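Local structure of galactose-1-phosphate uridylyltransferase (6K9Z) at residues D44-N50 / S77-T83; A119-F125 / S141-P147; V194-W200 / F292-P298. The protein probably transfers uridylyl groups between UDP-glucose and hexose 1-phosphates such as galactose 1-phosphate, as a zinc-binding member of the type 1 uridylyltransferase family. The protein carries 1 engineered substitution. All coordinates share one frame; numbering follows the deposited sequence.

Interaction 1. Residues D44-N50 / S77-T83; sequences DVLILPN and SLVVVET. With UDP (uridine-5'-diphosphate), chain G.
Leu46 and Leu48 pair with Val81 and Val79 as antiparallel hydrogen-bonded pairs, with the axes of strands 46-49 and 77-81 at 152° and 4.5 Å at closest approach. The ladder runs on one residue beyond the first strand, where Asn50 N donates to Ser77 O at 2.8 Å, tilted from the carbonyl plane. On one face Ile47 lies beside Val80, and its CG2 branch, anti to the backbone N, meets Leu78 CD1 at 3.7 Å. The other face carries Leu46, Leu48, Val79 and Val81. There Leu48 holds CG between its backbone N and carbonyl carbon (chi1 62°), which directs the branch toward strand 77-81; CD1 meets Val79 CB and CD2 meets Val81 CG2, each at 4.1 Å.

Asn50 turns this strand end into part of the uridine diphosphate pocket. Its OD1 accepts from UDP O2' at 2.7 Å. ND2 donates to UDP O3', but the modelled 2.5 Å is unusually short, so that length is doubtful. OD1 also accepts from Tyr52 N, which fixes the rotation of the amide. A water links ND2 to Ser77 OG and Leu78 O, and Val79 CG2 packs 3.7 Å from UDP O2.

Strand 46-49 is the outermost strand of the large antiparallel sheet within this chain. Strand 76-81 is flanked on its other side by strand 140-146, while helix 96-114 packs against Val45 and Glu82.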
loop_
_atom_site.group_PDB
_atom_site.type_symbol
_atom_site.label_atom_id
_atom_site.label_comp_id
_atom_site.label_asym_id
_atom_site.label_seq_id
_atom_site.Cartn_x
_atom_site.Cartn_y
_atom_site.Cartn_z
ATOM N N ASP A 44 -8.814 -30.349 13.000
ATOM C CA ASP A 44 -7.993 -30.272 11.770
ATOM C C ASP A 44 -7.794 -28.793 11.454
ATOM O O ASP A 44 -6.683 -28.443 10.961
ATOM C CB ASP A 44 -8.656 -31.008 10.595
ATOM C CG ASP A 44 -8.579 -32.526 10.685
ATOM O OD1 ASP A 44 -7.544 -33.038 11.167
ATOM O OD2 ASP A 44 -9.547 -33.177 10.253
ATOM N N VAL A 45 -8.862 -27.992 11.632
ATOM C CA VAL A 45 -8.869 -26.532 11.353
ATOM C C VAL A 45 -9.663 -25.846 12.452
ATOM O O VAL A 45 -10.663 -26.385 12.898
ATOM C CB VAL A 45 -9.456 -26.204 9.969
ATOM C CG1 VAL A 45 -9.578 -24.711 9.757
ATOM C CG2 VAL A 45 -8.653 -26.854 8.846
ATOM N N LEU A 46 -9.186 -24.692 12.892
ATOM C CA LEU A 46 -9.833 -23.935 13.969
ATOM C C LEU A 46 -10.004 -22.498 13.524
ATOM O O LEU A 46 -9.020 -21.940 13.069
ATOM C CB LEU A 46 -8.906 -24.022 15.176
ATOM C CG LEU A 46 -9.621 -24.032 16.503
ATOM C CD1 LEU A 46 -10.617 -25.175 16.530
ATOM C CD2 LEU A 46 -8.615 -24.144 17.639
ATOM N N ILE A 47 -11.203 -21.923 13.661
ATOM C CA ILE A 47 -11.428 -20.478 13.410
ATOM C C ILE A 47 -11.747 -19.866 14.769
ATOM O O ILE A 47 -12.747 -20.265 15.381
ATOM C CB ILE A 47 -12.500 -20.244 12.343
ATOM C CG1 ILE A 47 -12.024 -20.861 11.027
ATOM C CG2 ILE A 47 -12.846 -18.763 12.223
ATOM C CD1 ILE A 47 -12.910 -20.614 9.853
ATOM N N LEU A 48 -11.033 -18.932 15.221
ATOM C CA LEU A 48 -11.152 -18.455 16.604
ATOM C C LEU A 48 -10.963 -16.958 16.674
ATOM O O LEU A 48 -10.429 -16.341 15.755
ATOM C CB LEU A 48 -10.192 -19.215 17.511
ATOM C CG LEU A 48 -8.708 -19.115 17.260
ATOM C CD1 LEU A 48 -8.168 -17.817 17.839
ATOM C CD2 LEU A 48 -8.050 -20.275 17.997
ATOM N N PRO A 49 -11.557 -16.366 17.708
ATOM C CA PRO A 49 -11.548 -14.915 17.854
ATOM C C PRO A 49 -10.117 -14.376 17.968
ATOM O O PRO A 49 -9.318 -14.982 18.643
ATOM C CB PRO A 49 -12.285 -14.669 19.178
ATOM C CG PRO A 49 -13.208 -15.850 19.311
ATOM C CD PRO A 49 -12.441 -16.996 18.690
ATOM N N ASN A 50 -9.828 -13.278 17.271
ATOM C CA ASN A 50 -8.483 -12.658 17.379
ATOM C C ASN A 50 -8.357 -12.075 18.792
ATOM O O ASN A 50 -9.321 -11.460 19.252
ATOM C CB ASN A 50 -8.264 -11.589 16.310
ATOM C CG ASN A 50 -6.815 -11.178 16.178
ATOM O OD1 ASN A 50 -6.218 -10.680 17.127
ATOM N ND2 ASN A 50 -6.241 -11.390 15.007
ATOM N N SER A 77 -13.128 -10.247 14.066
ATOM C CA SER A 77 -11.739 -10.482 13.604
ATOM C C SER A 77 -11.361 -11.887 14.069
ATOM O O SER A 77 -11.470 -12.151 15.279
ATOM C CB SER A 77 -10.830 -9.459 14.116
ATOM O OG SER A 77 -9.513 -9.815 13.773
ATOM N N LEU A 78 -11.113 -12.774 13.099
ATOM C CA LEU A 78 -10.931 -14.214 13.317
ATOM C C LEU A 78 -9.555 -14.646 12.802
ATOM O O LEU A 78 -9.051 -14.094 11.818
ATOM C CB LEU A 78 -12.048 -14.982 12.603
ATOM C CG LEU A 78 -13.489 -14.626 12.979
ATOM C CD1 LEU A 78 -14.449 -15.412 12.067
ATOM C CD2 LEU A 78 -13.773 -14.915 14.415
ATOM N N VAL A 79 -9.007 -15.629 13.466
ATOM C CA VAL A 79 -7.770 -16.338 13.075
ATOM C C VAL A 79 -8.193 -17.704 12.586
ATOM O O VAL A 79 -8.936 -18.421 13.284
ATOM C CB VAL A 79 -6.754 -16.421 14.221
ATOM C CG1 VAL A 79 -5.545 -17.223 13.788
ATOM C CG2 VAL A 79 -6.351 -15.043 14.687
ATOM N N VAL A 80 -7.702 -18.058 11.413
ATOM C CA VAL A 80 -7.894 -19.412 10.831
ATOM C C VAL A 80 -6.587 -20.167 11.128
ATOM O O VAL A 80 -5.577 -19.879 10.429
ATOM C CB VAL A 80 -8.154 -19.326 9.327
ATOM C CG1 VAL A 80 -8.293 -20.717 8.688
ATOM C CG2 VAL A 80 -9.362 -18.425 9.012
ATOM N N VAL A 81 -6.626 -21.086 12.079
ATOM C CA VAL A 81 -5.479 -21.977 12.375
ATOM C C VAL A 81 -5.598 -23.111 11.374
ATOM O O VAL A 81 -6.535 -23.931 11.488
ATOM C CB VAL A 81 -5.426 -22.436 13.831
ATOM C CG1 VAL A 81 -4.106 -23.119 14.145
ATOM C CG2 VAL A 81 -5.702 -21.317 14.805
ATOM N N GLU A 82 -4.643 -23.169 10.461
ATOM C CA GLU A 82 -4.718 -23.942 9.208
ATOM C C GLU A 82 -4.398 -25.430 9.389
ATOM O O GLU A 82 -4.712 -26.175 8.476
ATOM C CB GLU A 82 -3.793 -23.302 8.197
ATOM C CG GLU A 82 -4.320 -21.965 7.721
ATOM C CD GLU A 82 -3.290 -21.210 6.880
ATOM O OE1 GLU A 82 -2.131 -21.688 6.837
ATOM O OE2 GLU A 82 -3.695 -20.274 6.156
ATOM N N THR A 83 -3.753 -25.799 10.493
ATOM C CA THR A 83 -3.280 -27.180 10.791
ATOM C C THR A 83 -2.923 -27.203 12.260
ATOM O O THR A 83 -2.489 -26.178 12.782
ATOM C CB THR A 83 -2.040 -27.545 9.953
ATOM O OG1 THR A 83 -1.505 -28.776 10.413
ATOM C CG2 THR A 83 -0.942 -26.493 10.063
HETATM N N1 UDP G . -2.980 -13.274 17.480
HETATM C C2 UDP G . -3.967 -13.795 18.327
HETATM N N3 UDP G . -3.659 -14.273 19.528
HETATM C C4 UDP G . -2.412 -14.219 19.945
HETATM C C5 UDP G . -1.414 -13.695 19.171
HETATM C C6 UDP G . -1.745 -13.214 17.929
HETATM O O2 UDP G . -5.119 -13.883 18.016
HETATM O O4 UDP G . -2.127 -14.662 21.043
HETATM C "C1'" UDP G . -3.250 -12.686 16.183
HETATM C "C2'" UDP G . -2.819 -11.238 16.420
HETATM O "O2'" UDP G . -3.566 -10.452 17.323
HETATM C "C3'" UDP G . -2.825 -10.655 15.042
HETATM C "C4'" UDP G . -2.310 -11.774 14.245
HETATM O "O4'" UDP G . -2.371 -12.927 15.093
HETATM O "O3'" UDP G . -4.063 -10.221 14.591
HETATM C "C5'" UDP G . -0.965 -11.149 13.920
HETATM O "O5'" UDP G . -1.105 -9.949 13.115
HETATM P PA UDP G . -1.569 -8.400 13.443
HETATM O O1A UDP G . -1.131 -7.911 14.806
HETATM O O2A UDP G . -0.836 -7.594 12.419
HETATM O O3A UDP G . -3.185 -8.367 13.211
HETATM P PB UDP G . -4.337 -7.396 13.599
HETATM O O1B UDP G . -4.260 -7.479 14.995
HETATM O O2B UDP G . -5.585 -7.901 13.008
HETATM O O3B UDP G . -3.974 -6.102 13.161
HETATM O O HOH W 1 -7.997 -11.668 12.526
#

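Interaction 2. Residues A119-F125 / S141-P147; sequences AAYFLFF and SQIYILP. With UDP (uridine-5'-diphosphate), chain G.
The beta hairpin of strands 121-128 and 140-146 carries Gln142 and Tyr144 into the uridine diphosphate pocket, and its far end holds a classic beta bulge. There Ala120 N and Tyr121 N both donate to Leu146 O, at 2.8 and 3.2 Å. Beyond the bulge, paired backbone bonds join Leu123 to Tyr144 and Phe125 to Gln142 across the antiparallel strands.

On the face of Phe122, Phe124, Ile143 and Ile145, Ile143 CG2 sits over the Phe122 ring, 3.8 Å from its centroid and 17° off the normal, a CH-pi contact. Helix 96-114 covers this side through Val106 and Ala113. Phe125 lies on the other face, its CG between the backbone N and carbonyl carbon (chi1 65°), a torsion that folds the ring back over the partner strand. Gln142 CB therefore lies over one face of this ring, while the ring's own edge points at the face of Tyr144, a T-shaped pair with centroids 5.0 Å apart and planes at 71°. Leu291 of the second subunit also packs on Tyr144. Replacing Tyr144 with an alanine would probably leave the Phe125 edge without its aromatic face and UDP O2B without this hydroxyl donor. That donor, Tyr144 OH, reaches UDP O2B at 2.7 Å, with the oxygen in plane at the ring's edge.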
loop_
_atom_site.group_PDB
_atom_site.type_symbol
_atom_site.label_atom_id
_atom_site.label_comp_id
_atom_site.label_asym_id
_atom_site.label_seq_id
_atom_site.Cartn_x
_atom_site.Cartn_y
_atom_site.Cartn_z
ATOM N N ALA A 119 -22.960 -7.363 8.715
ATOM C CA ALA A 119 -21.692 -7.690 8.025
ATOM C C ALA A 119 -21.800 -7.256 6.558
ATOM O O ALA A 119 -22.500 -7.937 5.777
ATOM C CB ALA A 119 -21.395 -9.158 8.183
ATOM N N ALA A 120 -21.106 -6.209 6.158
ATOM C CA ALA A 120 -21.036 -5.753 4.749
ATOM C C ALA A 120 -20.037 -6.577 3.930
ATOM O O ALA A 120 -20.185 -6.702 2.689
ATOM C CB ALA A 120 -20.684 -4.288 4.695
ATOM N N TYR A 121 -19.004 -7.127 4.565
ATOM C CA TYR A 121 -17.867 -7.718 3.822
ATOM C C TYR A 121 -17.202 -8.816 4.647
ATOM O O TYR A 121 -17.013 -8.672 5.865
ATOM C CB TYR A 121 -16.868 -6.633 3.382
ATOM C CG TYR A 121 -16.106 -7.112 2.186
ATOM C CD1 TYR A 121 -16.619 -6.964 0.914
ATOM C CD2 TYR A 121 -14.879 -7.768 2.345
ATOM C CE1 TYR A 121 -15.940 -7.452 -0.187
ATOM C CE2 TYR A 121 -14.201 -8.275 1.246
ATOM C CZ TYR A 121 -14.756 -8.151 -0.005
ATOM O OH TYR A 121 -14.127 -8.621 -1.114
ATOM N N PHE A 122 -16.803 -9.871 3.950
ATOM C CA PHE A 122 -16.011 -10.976 4.516
ATOM C C PHE A 122 -14.649 -10.901 3.827
ATOM O O PHE A 122 -14.556 -11.263 2.637
ATOM C CB PHE A 122 -16.751 -12.297 4.317
ATOM C CG PHE A 122 -16.090 -13.493 4.964
ATOM C CD1 PHE A 122 -15.051 -14.153 4.317
ATOM C CD2 PHE A 122 -16.596 -14.016 6.151
ATOM C CE1 PHE A 122 -14.504 -15.308 4.875
ATOM C CE2 PHE A 122 -16.070 -15.186 6.678
ATOM C CZ PHE A 122 -15.038 -15.855 6.015
ATOM N N LEU A 123 -13.616 -10.456 4.551
ATOM C CA LEU A 123 -12.260 -10.301 3.993
ATOM C C LEU A 123 -11.372 -11.438 4.540
ATOM O O LEU A 123 -11.023 -11.405 5.747
ATOM C CB LEU A 123 -11.652 -8.950 4.370
ATOM C CG LEU A 123 -10.230 -8.728 3.823
ATOM C CD1 LEU A 123 -10.248 -8.577 2.297
ATOM C CD2 LEU A 123 -9.593 -7.501 4.451
ATOM N N PHE A 124 -10.972 -12.370 3.676
ATOM C CA PHE A 124 -10.009 -13.457 3.995
ATOM C C PHE A 124 -8.635 -13.065 3.443
ATOM O O PHE A 124 -8.558 -12.726 2.240
ATOM C CB PHE A 124 -10.526 -14.748 3.360
ATOM C CG PHE A 124 -9.621 -15.929 3.502
ATOM C CD1 PHE A 124 -9.266 -16.389 4.734
ATOM C CD2 PHE A 124 -9.227 -16.668 2.400
ATOM C CE1 PHE A 124 -8.413 -17.453 4.886
ATOM C CE2 PHE A 124 -8.402 -17.783 2.548
ATOM C CZ PHE A 124 -7.984 -18.166 3.801
ATOM N N PHE A 125 -7.589 -13.117 4.260
ATOM C CA PHE A 125 -6.232 -12.765 3.799
ATOM C C PHE A 125 -5.207 -13.589 4.555
ATOM O O PHE A 125 -5.530 -14.176 5.580
ATOM C CB PHE A 125 -5.945 -11.266 3.878
ATOM C CG PHE A 125 -5.927 -10.684 5.253
ATOM C CD1 PHE A 125 -7.113 -10.333 5.876
ATOM C CD2 PHE A 125 -4.728 -10.519 5.933
ATOM C CE1 PHE A 125 -7.094 -9.754 7.135
ATOM C CE2 PHE A 125 -4.709 -9.982 7.203
ATOM C CZ PHE A 125 -5.888 -9.604 7.818
ATOM N N SER A 141 -4.134 -17.928 8.771
ATOM C CA SER A 141 -4.685 -16.821 7.962
ATOM C C SER A 141 -5.696 -16.039 8.829
ATOM O O SER A 141 -5.928 -16.411 9.963
ATOM C CB SER A 141 -5.241 -17.362 6.644
ATOM O OG SER A 141 -5.924 -18.584 6.793
ATOM N N GLN A 142 -6.315 -15.025 8.258
ATOM C CA GLN A 142 -7.148 -14.088 9.019
ATOM C C GLN A 142 -8.442 -13.861 8.247
ATOM O O GLN A 142 -8.437 -13.860 7.019
ATOM C CB GLN A 142 -6.397 -12.776 9.306
ATOM C CG GLN A 142 -5.207 -12.927 10.274
ATOM C CD GLN A 142 -4.684 -11.588 10.718
ATOM O OE1 GLN A 142 -5.350 -10.800 11.427
ATOM N NE2 GLN A 142 -3.469 -11.324 10.306
ATOM N N ILE A 143 -9.499 -13.615 9.006
ATOM C CA ILE A 143 -10.774 -13.090 8.463
ATOM C C ILE A 143 -11.156 -11.807 9.218
ATOM O O ILE A 143 -11.175 -11.831 10.458
ATOM C CB ILE A 143 -11.887 -14.137 8.621
ATOM C CG1 ILE A 143 -11.610 -15.435 7.849
ATOM C CG2 ILE A 143 -13.207 -13.508 8.175
ATOM C CD1 ILE A 143 -12.327 -16.649 8.397
ATOM N N TYR A 144 -11.506 -10.748 8.491
ATOM C CA TYR A 144 -12.209 -9.592 9.071
ATOM C C TYR A 144 -13.610 -9.629 8.490
ATOM O O TYR A 144 -13.754 -9.626 7.246
ATOM C CB TYR A 144 -11.560 -8.264 8.723
ATOM C CG TYR A 144 -10.170 -7.970 9.233
ATOM C CD1 TYR A 144 -9.587 -8.634 10.312
ATOM C CD2 TYR A 144 -9.428 -6.960 8.614
ATOM C CE1 TYR A 144 -8.320 -8.307 10.759
ATOM C CE2 TYR A 144 -8.165 -6.619 9.069
ATOM C CZ TYR A 144 -7.610 -7.290 10.143
ATOM O OH TYR A 144 -6.365 -7.005 10.596
ATOM N N ILE A 145 -14.603 -9.673 9.349
ATOM C CA ILE A 145 -16.021 -9.465 8.967
ATOM C C ILE A 145 -16.305 -8.006 9.321
ATOM O O ILE A 145 -16.210 -7.653 10.494
ATOM C CB ILE A 145 -16.931 -10.462 9.721
ATOM C CG1 ILE A 145 -16.549 -11.906 9.369
ATOM C CG2 ILE A 145 -18.365 -10.204 9.367
ATOM C CD1 ILE A 145 -17.256 -12.983 10.115
ATOM N N LEU A 146 -16.548 -7.200 8.308
ATOM C CA LEU A 146 -16.531 -5.738 8.434
ATOM C C LEU A 146 -17.888 -5.115 8.148
ATOM O O LEU A 146 -18.654 -5.611 7.310
ATOM C CB LEU A 146 -15.521 -5.187 7.435
ATOM C CG LEU A 146 -14.074 -5.657 7.606
ATOM C CD1 LEU A 146 -13.332 -5.432 6.302
ATOM C CD2 LEU A 146 -13.449 -4.946 8.775
ATOM N N PRO A 147 -18.118 -3.915 8.705
ATOM C CA PRO A 147 -19.318 -3.145 8.415
ATOM C C PRO A 147 -19.210 -2.266 7.161
ATOM O O PRO A 147 -20.179 -1.561 6.906
ATOM C CB PRO A 147 -19.445 -2.263 9.672
ATOM C CG PRO A 147 -18.004 -1.983 10.031
ATOM C CD PRO A 147 -17.250 -3.244 9.690
HETATM N N1 UDP G . -2.980 -13.274 17.480
HETATM C C2 UDP G . -3.967 -13.795 18.327
HETATM N N3 UDP G . -3.659 -14.273 19.528
HETATM C C4 UDP G . -2.412 -14.219 19.945
HETATM C C5 UDP G . -1.414 -13.695 19.171
HETATM C C6 UDP G . -1.745 -13.214 17.929
HETATM O O2 UDP G . -5.119 -13.883 18.016
HETATM O O4 UDP G . -2.127 -14.662 21.043
HETATM C "C1'" UDP G . -3.250 -12.686 16.183
HETATM C "C2'" UDP G . -2.819 -11.238 16.420
HETATM O "O2'" UDP G . -3.566 -10.452 17.323
HETATM C "C3'" UDP G . -2.825 -10.655 15.042
HETATM C "C4'" UDP G . -2.310 -11.774 14.245
HETATM O "O4'" UDP G . -2.371 -12.927 15.093
HETATM O "O3'" UDP G . -4.063 -10.221 14.591
HETATM C "C5'" UDP G . -0.965 -11.149 13.920
HETATM O "O5'" UDP G . -1.105 -9.949 13.115
HETATM P PA UDP G . -1.569 -8.400 13.443
HETATM O O1A UDP G . -1.131 -7.911 14.806
HETATM O O2A UDP G . -0.836 -7.594 12.419
HETATM O O3A UDP G . -3.185 -8.367 13.211
HETATM P PB UDP G . -4.337 -7.396 13.599
HETATM O O1B UDP G . -4.260 -7.479 14.995
HETATM O O2B UDP G . -5.585 -7.901 13.008
HETATM O O3B UDP G . -3.974 -6.102 13.161
#

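Interaction 3. Residues V194-W200 / F292-P298; sequences VPFYAKW and FTLDTTP
Phe292, in the short strand 291-294, is packed against both Lys199 and Trp200, which lie in the connection from strand 190-193 to strand 202-208; that connection contains a type I beta turn from Pro195 to Ala198. The aliphatic part of Lys199 runs over one face of the Phe292 ring: CD stands 3.8 Å from the ring centroid and 8° off the normal, a nearly central CH-pi contact. Trp200 meets the same ring differently. An edge of Phe292 is directed at the face of the six-membered indole ring in an offset edge-to-face pair, with planes at 74° and Phe292 CE2 3.6 Å from Trp200 CZ2.

Past the ring, Lys199 bends at its last torsion (chi4 56°), which turns the ammonium back to the turn: NZ donates to Tyr197 O at 3.0 Å, and it also forms a salt bridge with Asp6 of the second subunit. One charged end thus ties the turn to the dimer interface. Phe292, Thr293 and Leu294 pair there in a parallel ladder with a strand of the other chain, extending the sheet across the interface, and Thr293 touches a bound UDP.

Leu294 points into the loop and spreads its methyls over backbone carbonyls, CD1 approaching Ala198 O at 3.4 Å and CD2 reaching Trp200 O at 3.7 Å. Farther along, Thr297 is the N-cap of helix 298-309, its OG1 accepting from Glu300 N. Pro298, in the first turn of that helix, packs against the Pro195-Ala198 turn; its CG lies 3.8 Å from Phe196 O. Crossing it at about a right angle, Val194 sets its CG1 branch 3.8 Å from Pro298 CB.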
loop_
_atom_site.group_PDB
_atom_site.type_symbol
_atom_site.label_atom_id
_atom_site.label_comp_id
_atom_site.label_asym_id
_atom_site.label_seq_id
_atom_site.Cartn_x
_atom_site.Cartn_y
_atom_site.Cartn_z
ATOM N N VAL A 194 -0.290 -14.381 -14.277
ATOM C CA VAL A 194 0.249 -13.061 -13.908
ATOM C C VAL A 194 -0.607 -12.041 -14.647
ATOM O O VAL A 194 -0.709 -12.086 -15.884
ATOM C CB VAL A 194 1.737 -12.926 -14.243
ATOM C CG1 VAL A 194 2.196 -11.530 -13.923
ATOM C CG2 VAL A 194 2.566 -13.956 -13.481
ATOM N N PRO A 195 -1.318 -11.119 -13.975
ATOM C CA PRO A 195 -2.092 -10.145 -14.733
ATOM C C PRO A 195 -1.209 -9.180 -15.535
ATOM O O PRO A 195 -0.067 -8.889 -15.122
ATOM C CB PRO A 195 -2.836 -9.350 -13.660
ATOM C CG PRO A 195 -2.093 -9.609 -12.380
ATOM C CD PRO A 195 -1.471 -10.980 -12.525
ATOM N N PHE A 196 -1.745 -8.679 -16.644
ATOM C CA PHE A 196 -1.088 -7.619 -17.460
ATOM C C PHE A 196 -0.691 -6.442 -16.569
ATOM O O PHE A 196 0.375 -5.845 -16.723
ATOM C CB PHE A 196 -1.998 -7.145 -18.583
ATOM C CG PHE A 196 -1.321 -6.178 -19.520
ATOM C CD1 PHE A 196 -0.471 -6.633 -20.507
ATOM C CD2 PHE A 196 -1.575 -4.822 -19.454
ATOM C CE1 PHE A 196 0.167 -5.761 -21.365
ATOM C CE2 PHE A 196 -0.951 -3.943 -20.338
ATOM C CZ PHE A 196 -0.117 -4.427 -21.323
ATOM N N TYR A 197 -1.543 -6.150 -15.605
ATOM C CA TYR A 197 -1.478 -4.985 -14.674
ATOM C C TYR A 197 -0.918 -5.437 -13.317
ATOM O O TYR A 197 -1.184 -4.733 -12.315
ATOM C CB TYR A 197 -2.882 -4.373 -14.520
ATOM C CG TYR A 197 -3.999 -5.395 -14.330
ATOM C CD1 TYR A 197 -4.599 -6.021 -15.412
ATOM C CD2 TYR A 197 -4.437 -5.761 -13.052
ATOM C CE1 TYR A 197 -5.609 -6.946 -15.261
ATOM C CE2 TYR A 197 -5.397 -6.742 -12.879
ATOM C CZ TYR A 197 -6.014 -7.310 -13.989
ATOM O OH TYR A 197 -6.942 -8.301 -13.812
ATOM N N ALA A 198 -0.062 -6.470 -13.284
ATOM C CA ALA A 198 0.709 -6.845 -12.073
ATOM C C ALA A 198 1.476 -5.609 -11.551
ATOM O O ALA A 198 2.004 -4.819 -12.369
ATOM C CB ALA A 198 1.680 -7.961 -12.381
ATOM N N LYS A 199 1.533 -5.480 -10.219
ATOM C CA LYS A 199 2.209 -4.368 -9.490
ATOM C C LYS A 199 3.334 -4.868 -8.592
ATOM O O LYS A 199 4.240 -4.063 -8.208
ATOM C CB LYS A 199 1.237 -3.720 -8.511
ATOM C CG LYS A 199 0.120 -2.962 -9.136
ATOM C CD LYS A 199 -1.001 -2.735 -8.146
ATOM C CE LYS A 199 -2.263 -2.478 -8.929
ATOM N NZ LYS A 199 -2.549 -3.586 -9.877
ATOM N N TRP A 200 3.243 -6.105 -8.151
ATOM C CA TRP A 200 4.202 -6.693 -7.191
ATOM C C TRP A 200 5.150 -7.649 -7.925
ATOM O O TRP A 200 4.855 -8.102 -9.036
ATOM C CB TRP A 200 3.423 -7.297 -6.002
ATOM C CG TRP A 200 2.544 -6.268 -5.364
ATOM C CD1 TRP A 200 1.179 -6.149 -5.467
ATOM C CD2 TRP A 200 2.987 -5.135 -4.591
ATOM N NE1 TRP A 200 0.755 -5.031 -4.804
ATOM C CE2 TRP A 200 1.831 -4.411 -4.236
ATOM C CE3 TRP A 200 4.236 -4.689 -4.151
ATOM C CZ2 TRP A 200 1.898 -3.237 -3.502
ATOM C CZ3 TRP A 200 4.304 -3.529 -3.396
ATOM C CH2 TRP A 200 3.143 -2.802 -3.122
ATOM N N PHE A 292 3.199 2.154 -8.816
ATOM C CA PHE A 292 3.954 0.906 -8.684
ATOM C C PHE A 292 4.996 0.821 -9.835
ATOM O O PHE A 292 4.805 1.431 -10.938
ATOM C CB PHE A 292 2.947 -0.229 -8.706
ATOM C CG PHE A 292 1.863 -0.033 -7.688
ATOM C CD1 PHE A 292 0.721 0.668 -7.986
ATOM C CD2 PHE A 292 2.028 -0.519 -6.405
ATOM C CE1 PHE A 292 -0.253 0.896 -7.019
ATOM C CE2 PHE A 292 1.059 -0.298 -5.451
ATOM C CZ PHE A 292 -0.083 0.398 -5.761
ATOM N N THR A 293 6.103 0.131 -9.525
ATOM C CA THR A 293 7.242 -0.067 -10.454
ATOM C C THR A 293 7.568 -1.555 -10.555
ATOM O O THR A 293 7.558 -2.279 -9.568
ATOM C CB THR A 293 8.436 0.790 -10.025
ATOM O OG1 THR A 293 8.899 0.320 -8.757
ATOM C CG2 THR A 293 8.077 2.251 -9.860
ATOM N N LEU A 294 7.907 -1.980 -11.759
ATOM C CA LEU A 294 8.422 -3.346 -12.016
ATOM C C LEU A 294 9.716 -3.243 -12.782
ATOM O O LEU A 294 9.789 -2.416 -13.731
ATOM C CB LEU A 294 7.437 -4.151 -12.860
ATOM C CG LEU A 294 6.185 -4.561 -12.148
ATOM C CD1 LEU A 294 5.269 -5.321 -13.104
ATOM C CD2 LEU A 294 6.545 -5.391 -10.919
ATOM N N ASP A 295 10.683 -4.063 -12.392
ATOM C CA ASP A 295 11.997 -4.079 -13.057
ATOM C C ASP A 295 12.046 -5.268 -14.014
ATOM O O ASP A 295 13.118 -5.495 -14.604
ATOM C CB ASP A 295 13.115 -4.088 -12.019
ATOM C CG ASP A 295 13.305 -5.420 -11.326
ATOM O OD1 ASP A 295 12.534 -6.369 -11.575
ATOM O OD2 ASP A 295 14.275 -5.491 -10.551
ATOM N N THR A 296 10.934 -5.981 -14.123
ATOM C CA THR A 296 10.806 -7.188 -14.969
ATOM C C THR A 296 9.421 -7.198 -15.596
ATOM O O THR A 296 8.444 -6.899 -14.888
ATOM C CB THR A 296 11.055 -8.460 -14.152
ATOM O OG1 THR A 296 12.317 -8.301 -13.495
ATOM C CG2 THR A 296 11.080 -9.686 -15.031
ATOM N N THR A 297 9.290 -7.561 -16.871
ATOM C CA THR A 297 7.905 -7.559 -17.420
ATOM C C THR A 297 7.074 -8.633 -16.740
ATOM O O THR A 297 7.585 -9.693 -16.412
ATOM C CB THR A 297 7.869 -7.714 -18.935
ATOM O OG1 THR A 297 8.281 -9.044 -19.243
ATOM C CG2 THR A 297 8.724 -6.689 -19.635
ATOM N N PRO A 298 5.752 -8.412 -16.586
ATOM C CA PRO A 298 4.832 -9.470 -16.178
ATOM C C PRO A 298 4.962 -10.733 -17.042
ATOM O O PRO A 298 4.753 -11.809 -16.527
ATOM C CB PRO A 298 3.464 -8.787 -16.286
ATOM C CG PRO A 298 3.745 -7.318 -15.983
ATOM C CD PRO A 298 5.109 -7.089 -16.604
HETATM O O HOH W 2 6.683 -4.120 -7.488
#

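The three contacts come one after another along the chain. Interactions 1 and 2 have centres about 13 Å apart and are joined directly, since strands 76-81 and 140-146 are neighbours in the large antiparallel sheet; Leu78 N lies 2.8 Å from Ile143 O, a probable hydrogen bond. Together they bring ribose and phosphate contacts to the same UDP. Interaction 3 belongs to the C-terminal uridylyltransferase domain, across the chain's centre from the other two, its own centre about 32 Å from that of interaction 1 and about 27 Å from that of interaction 2. Interactions 2 and 3 both touch the second subunit, so the dimer interface involves both the N-terminal and C-terminal domains.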